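Local coordinates for acyl-[acyl-carrier-protein]--UDP-N-acetylglucosamine O-acyltransferase (Acinetobacter baumannii, PDB 4E6U), which catalyses transfer of an acyl chain from acyl carrier protein to UDP-N-acetylglucosamine, the opening step of lipid A synthesis in lipopolysaccharide production, at residues C129-G132 and D133-F137; S171-G174 and G175-I179; K181-P184 and A185-A189. All coordinates share one frame; numbering follows the deposited sequence.

Contact 1. Residues C129-G132 and D133-F137; sequences CIVG and DHNIF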
ATOM      1  N   CYS A 129      10.445 -14.220  -8.408  1.00 12.66           N
ATOM      2  CA  CYS A 129       9.892 -14.927  -7.271  1.00 12.72           C
ATOM      3  C   CYS A 129       9.450 -16.320  -7.671  1.00 13.31           C
ATOM      4  O   CYS A 129       9.082 -16.567  -8.840  1.00 13.84           O
ATOM      5  CB  CYS A 129       8.694 -14.181  -6.677  1.00 13.50           C
ATOM      6  SG  CYS A 129       9.152 -12.698  -5.787  1.00 14.21           S
ATOM      7  N   ILE A 130       9.486 -17.225  -6.702  1.00 14.07           N
ATOM      8  CA  ILE A 130       8.918 -18.554  -6.858  1.00 14.62           C
ATOM      9  C   ILE A 130       7.992 -18.745  -5.683  1.00 14.76           C
ATOM     10  O   ILE A 130       8.417 -18.656  -4.538  1.00 15.95           O
ATOM     11  CB  ILE A 130       9.994 -19.678  -6.899  1.00 15.09           C
ATOM     12  CG1 ILE A 130      10.968 -19.442  -8.052  1.00 16.82           C
ATOM     13  CG2 ILE A 130       9.311 -21.061  -6.995  1.00 17.63           C
ATOM     14  CD1 ILE A 130      12.128 -20.458  -8.095  1.00 20.79           C
ATOM     15  N   VAL A 131       6.715 -18.949  -5.960  1.00 13.88           N
ATOM     16  CA  VAL A 131       5.703 -19.090  -4.941  1.00 13.40           C
ATOM     17  C   VAL A 131       5.043 -20.429  -5.148  1.00 13.07           C
ATOM     18  O   VAL A 131       4.705 -20.763  -6.281  1.00 13.30           O
ATOM     19  CB  VAL A 131       4.614 -17.981  -5.095  1.00 13.64           C
ATOM     20  CG1 VAL A 131       3.414 -18.202  -4.174  1.00 13.85           C
ATOM     21  CG2 VAL A 131       5.210 -16.572  -4.900  1.00 14.72           C
ATOM     22  N   GLY A 132       4.849 -21.173  -4.068  1.00 13.60           N
ATOM     23  CA  GLY A 132       4.250 -22.506  -4.128  1.00 13.49           C
ATOM     24  C   GLY A 132       2.732 -22.484  -4.163  1.00 13.73           C
ATOM     25  O   GLY A 132       2.124 -21.689  -4.905  1.00 13.93           O
ATOM     26  N   ASP A 133       2.113 -23.348  -3.362  1.00 13.61           N
ATOM     27  CA  ASP A 133       0.675 -23.585  -3.409  1.00 13.54           C
ATOM     28  C   ASP A 133       0.010 -23.227  -2.099  1.00 13.38           C
ATOM     29  O   ASP A 133       0.647 -23.277  -1.036  1.00 13.80           O
ATOM     30  CB  ASP A 133       0.399 -25.080  -3.633  1.00 14.86           C
ATOM     31  CG  ASP A 133       0.976 -25.603  -4.919  1.00 16.83           C
ATOM     32  OD1 ASP A 133       1.237 -24.845  -5.876  1.00 15.59           O
ATOM     33  OD2 ASP A 133       1.175 -26.848  -4.989  1.00 21.56           O
ATOM     34  N   HIS A 134      -1.286 -22.905  -2.141  1.00 13.48           N
ATOM     35  CA  HIS A 134      -2.115 -22.734  -0.940  1.00 12.94           C
ATOM     36  C   HIS A 134      -1.671 -21.598  -0.026  1.00 13.61           C
ATOM     37  O   HIS A 134      -1.890 -21.639   1.194  1.00 14.61           O
ATOM     38  CB  HIS A 134      -2.246 -24.054  -0.128  1.00 14.16           C
ATOM     39  CG  HIS A 134      -2.871 -25.177  -0.897  1.00 17.33           C
ATOM     40  ND1 HIS A 134      -4.230 -25.264  -1.120  1.00 19.86           N
ATOM     41  CD2 HIS A 134      -2.322 -26.267  -1.485  1.00 21.32           C
ATOM     42  CE1 HIS A 134      -4.486 -26.354  -1.826  1.00 19.83           C
ATOM     43  NE2 HIS A 134      -3.347 -26.978  -2.058  1.00 22.23           N
ATOM     44  N   ASN A 135      -1.075 -20.569  -0.615  1.00 12.92           N
ATOM     45  CA  ASN A 135      -0.641 -19.417   0.156  1.00 12.46           C
ATOM     46  C   ASN A 135      -1.686 -18.314   0.169  1.00 12.74           C
ATOM     47  O   ASN A 135      -2.527 -18.250  -0.732  1.00 13.56           O
ATOM     48  CB  ASN A 135       0.649 -18.876  -0.422  1.00 12.98           C
ATOM     49  CG  ASN A 135       1.749 -19.915  -0.428  1.00 13.39           C
ATOM     50  OD1 ASN A 135       2.180 -20.368   0.643  1.00 13.72           O
ATOM     51  ND2 ASN A 135       2.212 -20.298  -1.606  1.00 13.59           N
ATOM     52  N   ILE A 136      -1.619 -17.455   1.170  1.00 12.62           N
ATOM     53  CA  ILE A 136      -2.523 -16.307   1.270  1.00 12.84           C
ATOM     54  C   ILE A 136      -1.671 -15.084   1.481  1.00 13.12           C
ATOM     55  O   ILE A 136      -0.908 -15.007   2.449  1.00 12.91           O
ATOM     56  CB  ILE A 136      -3.516 -16.434   2.438  1.00 13.24           C
ATOM     57  CG1 ILE A 136      -4.433 -17.649   2.250  1.00 14.57           C
ATOM     58  CG2 ILE A 136      -4.312 -15.114   2.598  1.00 13.76           C
ATOM     59  CD1 ILE A 136      -5.306 -17.971   3.460  1.00 15.87           C
ATOM     60  N   PHE A 137      -1.789 -14.119   0.574  1.00 12.51           N
ATOM     61  CA  PHE A 137      -1.148 -12.813   0.701  1.00 12.90           C
ATOM     62  C   PHE A 137      -2.249 -11.810   0.964  1.00 13.17           C
ATOM     63  O   PHE A 137      -3.111 -11.597   0.105  1.00 13.37           O
ATOM     64  CB  PHE A 137      -0.414 -12.447  -0.582  1.00 12.75           C
ATOM     65  CG  PHE A 137       0.608 -13.457  -1.007  1.00 13.58           C
ATOM     66  CD1 PHE A 137       1.934 -13.333  -0.597  1.00 15.32           C
ATOM     67  CD2 PHE A 137       0.239 -14.548  -1.779  1.00 13.27           C
ATOM     68  CE1 PHE A 137       2.878 -14.260  -0.983  1.00 17.24           C
ATOM     69  CE2 PHE A 137       1.169 -15.474  -2.185  1.00 13.94           C
ATOM     70  CZ  PHE A 137       2.503 -15.336  -1.784  1.00 16.21           C
TER
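V131 and F137 face each other across a corner of the left-handed parallel beta-helix, with the amide of N135 beside them. The two hydrophobic side chains come from opposite directions: CG1 of V131 meets the rim of the phenyl ring, 3.8 Å from CZ of F137, and lies near the ring plane instead of over a face. CG1 is placed there by its anti relation to the backbone N of V131 (chi1 172°).

The same methyl packs on the amide, CG1 of V131 lying 3.5 Å from ND2 of N135, as these two side chains run past one another in opposite senses. ND2 of N135 approaches the backbone at C of G132, at 3.4 Å, without a hydrogen bond to this segment. Both polar atoms of the N135 amide bond to the next coil: ND2 to O of G150 and OD1 to N of V153. The CB of D133 leads away, yet its OD1 comes back to 3.3 Å from C of G132 and accepts from N of S115 in the preceding coil.

Apolar packing lines the inside of the corner, while the buried amide of N135, bonded to the next coil, is held against rotation and ties successive corners together.

Contact 2. Residues S171-G174 and G175-I179; sequences SMIG and GASLI
I173 reaches across a corner of the beta-helix to S177 and I179. From its CB two branches part. The shorter, CG2, stands anti to the backbone N and packs on the serine, 3.8 Å from CB of S177; it also lies 4.0 Å from CG1 of I179. The longer branch leaves through CG1, which is 4.1 Å from CG1 of I179, and ends in CD1, at 3.9 Å from that same I179 atom. The two isoleucines cross at a slant, so that CG1 of I179 sits against both branches of I173. This holds for one of two modelled conformers of I173, so the contact may vary. I167, on strand 166-167, touches both of them and continues the apolar packing inside the coil.

S177 adds a polar contact beside this packing. Its OG, beside its own backbone N (chi1 -60°), turns back over the type II turn from G174 to S177 and donates to O of G174 at 2.7 Å. The hydroxyl lies well above the carbonyl plane, 48° out of it, with a C=O...OG angle of 118°. OG of S177 is also hydrogen-bonded to N of G191, while N of S177 is bonded to OG of S159 in the preceding coil. On the outside of the corner, A176 packs on L178 of a neighbouring subunit.

The buried hydroxyl is thus gripped by two bonds: it gives its proton to the turn and can receive the N-H of G191. S177 helps to brace the corner and ties it to strand 187-191, while its CB packs on I173.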
ATOM      1  N   SER A 171       4.643 -21.199   7.556  1.00 14.82           N
ATOM      2  CA  SER A 171       5.006 -20.013   8.322  1.00 15.51           C
ATOM      3  C   SER A 171       3.886 -18.968   8.262  1.00 15.21           C
ATOM      4  O   SER A 171       3.001 -19.027   7.386  1.00 15.79           O
ATOM      5  CB  SER A 171       6.316 -19.426   7.815  1.00 15.72           C
ATOM      6  OG  SER A 171       6.199 -19.005   6.458  1.00 16.33           O
ATOM      7  N   MET A 172       3.928 -18.037   9.201  1.00 15.44           N
ATOM      8  CA  MET A 172       2.968 -16.933   9.239  1.00 16.09           C
ATOM      9  C   MET A 172       3.699 -15.653   9.510  1.00 16.65           C
ATOM     10  O   MET A 172       4.483 -15.558  10.456  1.00 17.04           O
ATOM     11  CB  MET A 172       1.919 -17.141  10.320  1.00 17.83           C
ATOM     12  CG  MET A 172       1.047 -18.375  10.134  1.00 21.24           C
ATOM     13  SD  MET A 172      -0.292 -18.503  11.348  1.00 28.59           S
ATOM     14  CE  MET A 172      -1.205 -16.996  11.007  1.00 26.57           C
ATOM     15  N   ILE A 173       3.452 -14.658   8.672  1.00 15.56           N
ATOM     16  CA  ILE A 173       4.033 -13.337   8.831  1.00 15.55           C
ATOM     17  C   ILE A 173       2.926 -12.423   9.341  1.00 15.72           C
ATOM     18  O   ILE A 173       1.876 -12.303   8.711  1.00 15.88           O
ATOM     19  CB  ILE A 173       4.636 -12.824   7.482  1.00 15.25           C
ATOM     20  CG1 ILE A 173       5.922 -13.599   7.166  0.60 16.47           C
ATOM     21  CG2 ILE A 173       4.917 -11.313   7.528  0.60 14.23           C
ATOM     22  CD1 ILE A 173       6.382 -13.505   5.730  0.60 15.71           C
ATOM     23  N   GLY A 174       3.145 -11.784  10.486  1.00 15.43           N
ATOM     24  CA  GLY A 174       2.132 -10.890  11.054  1.00 16.03           C
ATOM     25  C   GLY A 174       1.900  -9.673  10.182  1.00 16.46           C
ATOM     26  O   GLY A 174       2.764  -9.272   9.400  1.00 16.57           O
ATOM     27  N   GLY A 175       0.724  -9.074  10.328  1.00 16.32           N
ATOM     28  CA  GLY A 175       0.451  -7.811   9.633  1.00 15.93           C
ATOM     29  C   GLY A 175       1.524  -6.757   9.862  1.00 15.60           C
ATOM     30  O   GLY A 175       2.138  -6.681  10.939  1.00 16.22           O
ATOM     31  N   ALA A 176       1.774  -5.967   8.828  1.00 14.68           N
ATOM     32  CA  ALA A 176       2.637  -4.794   8.876  1.00 15.73           C
ATOM     33  C   ALA A 176       4.072  -5.126   9.266  1.00 15.47           C
ATOM     34  O   ALA A 176       4.748  -4.326   9.918  1.00 17.79           O
ATOM     35  CB  ALA A 176       2.057  -3.735   9.809  1.00 16.84           C
ATOM     36  N   SER A 177       4.537  -6.291   8.833  1.00 15.12           N
ATOM     37  CA  SER A 177       5.916  -6.697   9.113  1.00 14.84           C
ATOM     38  C   SER A 177       6.870  -6.320   8.003  1.00 15.87           C
ATOM     39  O   SER A 177       6.481  -6.210   6.829  1.00 16.37           O
ATOM     40  CB  SER A 177       6.002  -8.201   9.335  1.00 15.74           C
ATOM     41  OG  SER A 177       5.215  -8.620  10.422  1.00 18.21           O
ATOM     42  N   LEU A 178       8.135  -6.134   8.364  1.00 15.50           N
ATOM     43  CA  LEU A 178       9.210  -5.948   7.403  1.00 15.83           C
ATOM     44  C   LEU A 178      10.133  -7.141   7.550  1.00 15.42           C
ATOM     45  O   LEU A 178      10.811  -7.276   8.561  1.00 15.43           O
ATOM     46  CB  LEU A 178       9.954  -4.619   7.621  1.00 17.26           C
ATOM     47  CG  LEU A 178      11.171  -4.369   6.721  1.00 19.87           C
ATOM     48  CD1 LEU A 178      10.783  -4.294   5.238  1.00 22.61           C
ATOM     49  CD2 LEU A 178      11.891  -3.096   7.153  1.00 21.91           C
ATOM     50  N   ILE A 179      10.121  -8.027   6.569  1.00 15.54           N
ATOM     51  CA  ILE A 179      10.915  -9.247   6.629  1.00 15.46           C
ATOM     52  C   ILE A 179      12.206  -9.067   5.858  1.00 16.01           C
ATOM     53  O   ILE A 179      12.193  -8.867   4.646  1.00 16.56           O
ATOM     54  CB  ILE A 179      10.112 -10.455   6.089  1.00 16.46           C
ATOM     55  CG1 ILE A 179       8.817 -10.653   6.895  1.00 17.13           C
ATOM     56  CG2 ILE A 179      10.988 -11.720   6.074  1.00 17.54           C
ATOM     57  CD1 ILE A 179       9.009 -10.935   8.382  1.00 20.87           C
TER

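Contact 3. Residues K181-P184 and A185-A189; sequences KDVP and AYVMA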
ATOM      1  N   LYS A 181      15.097 -11.184   6.487  1.00 16.79           N
ATOM      2  CA  LYS A 181      15.838 -12.443   6.496  1.00 17.32           C
ATOM      3  C   LYS A 181      14.854 -13.596   6.331  1.00 17.84           C
ATOM      4  O   LYS A 181      13.645 -13.378   6.232  1.00 18.47           O
ATOM      5  CB  LYS A 181      16.649 -12.582   7.793  1.00 18.18           C
ATOM      6  CG  LYS A 181      17.778 -11.560   7.890  1.00 21.48           C
ATOM      7  CD  LYS A 181      18.647 -11.827   9.089  1.00 24.60           C
ATOM      8  CE  LYS A 181      19.765 -10.825   9.170  1.00 27.28           C
ATOM      9  NZ  LYS A 181      20.480 -10.986  10.474  1.00 29.83           N
ATOM     10  N   ASP A 182      15.359 -14.823   6.284  1.00 17.64           N
ATOM     11  CA  ASP A 182      14.507 -15.964   5.981  1.00 17.91           C
ATOM     12  C   ASP A 182      13.597 -16.316   7.135  1.00 17.52           C
ATOM     13  O   ASP A 182      13.984 -16.147   8.309  1.00 17.86           O
ATOM     14  CB  ASP A 182      15.349 -17.184   5.642  1.00 18.79           C
ATOM     15  CG  ASP A 182      16.092 -17.046   4.339  1.00 21.21           C
ATOM     16  OD1 ASP A 182      15.937 -16.032   3.603  1.00 17.96           O
ATOM     17  OD2 ASP A 182      16.851 -17.991   4.041  1.00 22.98           O
ATOM     18  N   VAL A 183      12.403 -16.813   6.816  1.00 16.56           N
ATOM     19  CA  VAL A 183      11.469 -17.285   7.823  1.00 16.28           C
ATOM     20  C   VAL A 183      11.330 -18.784   7.650  1.00 16.37           C
ATOM     21  O   VAL A 183      10.769 -19.253   6.665  1.00 17.09           O
ATOM     22  CB  VAL A 183      10.095 -16.583   7.724  1.00 14.98           C
ATOM     23  CG1 VAL A 183       9.130 -17.106   8.796  1.00 17.03           C
ATOM     24  CG2 VAL A 183      10.274 -15.071   7.864  1.00 17.20           C
ATOM     25  N   PRO A 184      11.848 -19.556   8.611  1.00 16.15           N
ATOM     26  CA  PRO A 184      11.819 -21.004   8.441  1.00 15.99           C
ATOM     27  C   PRO A 184      10.424 -21.614   8.496  1.00 14.95           C
ATOM     28  O   PRO A 184       9.456 -20.967   8.944  1.00 15.91           O
ATOM     29  CB  PRO A 184      12.677 -21.505   9.624  1.00 16.37           C
ATOM     30  CG  PRO A 184      13.536 -20.366   9.965  1.00 17.43           C
ATOM     31  CD  PRO A 184      12.675 -19.147   9.762  1.00 17.16           C
ATOM     32  N   ALA A 185      10.334 -22.866   8.051  1.00 16.01           N
ATOM     33  CA  ALA A 185       9.094 -23.631   8.062  1.00 15.86           C
ATOM     34  C   ALA A 185       8.448 -23.586   9.429  1.00 16.36           C
ATOM     35  O   ALA A 185       9.146 -23.672  10.452  1.00 16.97           O
ATOM     36  CB  ALA A 185       9.359 -25.093   7.651  1.00 16.47           C
ATOM     37  N   TYR A 186       7.121 -23.433   9.464  1.00 15.83           N
ATOM     38  CA  TYR A 186       6.318 -23.412  10.701  1.00 16.46           C
ATOM     39  C   TYR A 186       6.476 -22.180  11.592  1.00 16.11           C
ATOM     40  O   TYR A 186       5.797 -22.086  12.606  1.00 18.07           O
ATOM     41  CB  TYR A 186       6.586 -24.634  11.604  1.00 16.66           C
ATOM     42  CG  TYR A 186       6.721 -25.947  10.906  1.00 16.86           C
ATOM     43  CD1 TYR A 186       5.637 -26.531  10.257  1.00 16.95           C
ATOM     44  CD2 TYR A 186       7.942 -26.631  10.919  1.00 18.02           C
ATOM     45  CE1 TYR A 186       5.761 -27.759   9.616  1.00 20.25           C
ATOM     46  CE2 TYR A 186       8.079 -27.853  10.291  1.00 19.11           C
ATOM     47  CZ  TYR A 186       6.991 -28.417   9.642  1.00 19.50           C
ATOM     48  OH  TYR A 186       7.142 -29.637   9.028  1.00 21.23           O
ATOM     49  N   VAL A 187       7.350 -21.241  11.240  1.00 16.09           N
ATOM     50  CA  VAL A 187       7.674 -20.150  12.158  1.00 16.11           C
ATOM     51  C   VAL A 187       6.689 -18.981  12.061  1.00 17.04           C
ATOM     52  O   VAL A 187       6.235 -18.634  10.963  1.00 17.33           O
ATOM     53  CB  VAL A 187       9.149 -19.685  11.984  1.00 15.83           C
ATOM     54  CG1 VAL A 187       9.432 -18.412  12.747  1.00 17.04           C
ATOM     55  CG2 VAL A 187      10.120 -20.808  12.453  1.00 16.82           C
ATOM     56  N   MET A 188       6.337 -18.414  13.210  1.00 17.02           N
ATOM     57  CA  MET A 188       5.572 -17.173  13.281  1.00 17.30           C
ATOM     58  C   MET A 188       6.560 -16.042  13.425  1.00 18.08           C
ATOM     59  O   MET A 188       7.358 -16.045  14.367  1.00 18.73           O
ATOM     60  CB  MET A 188       4.642 -17.186  14.487  1.00 18.94           C
ATOM     61  CG  MET A 188       3.924 -18.479  14.671  1.00 22.44           C
ATOM     62  SD  MET A 188       2.264 -18.395  15.377  0.60 26.56           S
ATOM     63  CE  MET A 188       1.470 -17.158  14.342  0.60 26.22           C
ATOM     64  N   ALA A 189       6.551 -15.094  12.489  1.00 16.98           N
ATOM     65  CA  ALA A 189       7.441 -13.947  12.535  1.00 17.68           C
ATOM     66  C   ALA A 189       6.618 -12.695  12.343  1.00 17.86           C
ATOM     67  O   ALA A 189       5.676 -12.685  11.545  1.00 17.64           O
ATOM     68  CB  ALA A 189       8.512 -14.039  11.468  1.00 18.11           C
TER
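P184 and V187 close a type II turn at the junction between the beta-helix and the C-terminal helices. N of V187 donates to O of P184 at 3.1 Å, with an N-H...O angle of 154°. The donor stands 35° out of the carbonyl plane. Beside this bond CG2 of V187 packs on the proline ring, 3.9 Å from CB of P184, the valine lying aslant the ring.

V183 lies next to them. Its CG1, anti to the backbone N (chi1 180°), meets CB of V187 at 4.1 Å. Both methyls of V183 straddle the small side chain of A189, CG1 and CG2 each being 4.1 Å from CB of A189. At the head of the turn, CB of A185 lies over one face of the ring of the next residue, Y186, 3.8 Å above its plane and displaced toward the rim.

A second shell holds this arrangement. Helix 250-258 covers the turn, with L252 and S255 against P184 and L251 against both A185 and Y186; OG of S255 accepts a hydrogen bond from N of A185. Y186 also packs on L217 of helix 211-225, and its OH is hydrogen-bonded to O of E248, just before helix 250-258. F225 of helix 211-225 touches V187, and backbone bonds from V183 to K166 and D168 join the segment to the preceding coil.

All the residues in contact here are buried, and their side-chain packing is hydrophobic. Of the turn's backbone polar groups, P184 O and V187 N pair with each other, A185 N bonds to S255 OG, and Y186 makes a backbone bond with S169, which helps the chain to reverse inside an apolar junction between coil and helices.

In the fold
The three contacts follow in series along the chain, each at a bend. Contacts 1 and 2 lie in the left-handed beta-helix with their centres about 14 Å apart and do not touch; the centre of contact 3 is about 14 Å from that of contact 1 but about 9 Å from that of contact 2, which it touches. One sheet joins all three: strands 136-137, 172-173 and 187-191 belong to it, and the last two are neighbours, probably hydrogen-bonded, M172 O to A189 N and G174 N to A189 O, each at 2.9 Å. The series thus runs to the end of the helix, where contact 2 reaches neighbouring subunits and contact 3 meets the C-terminal helices.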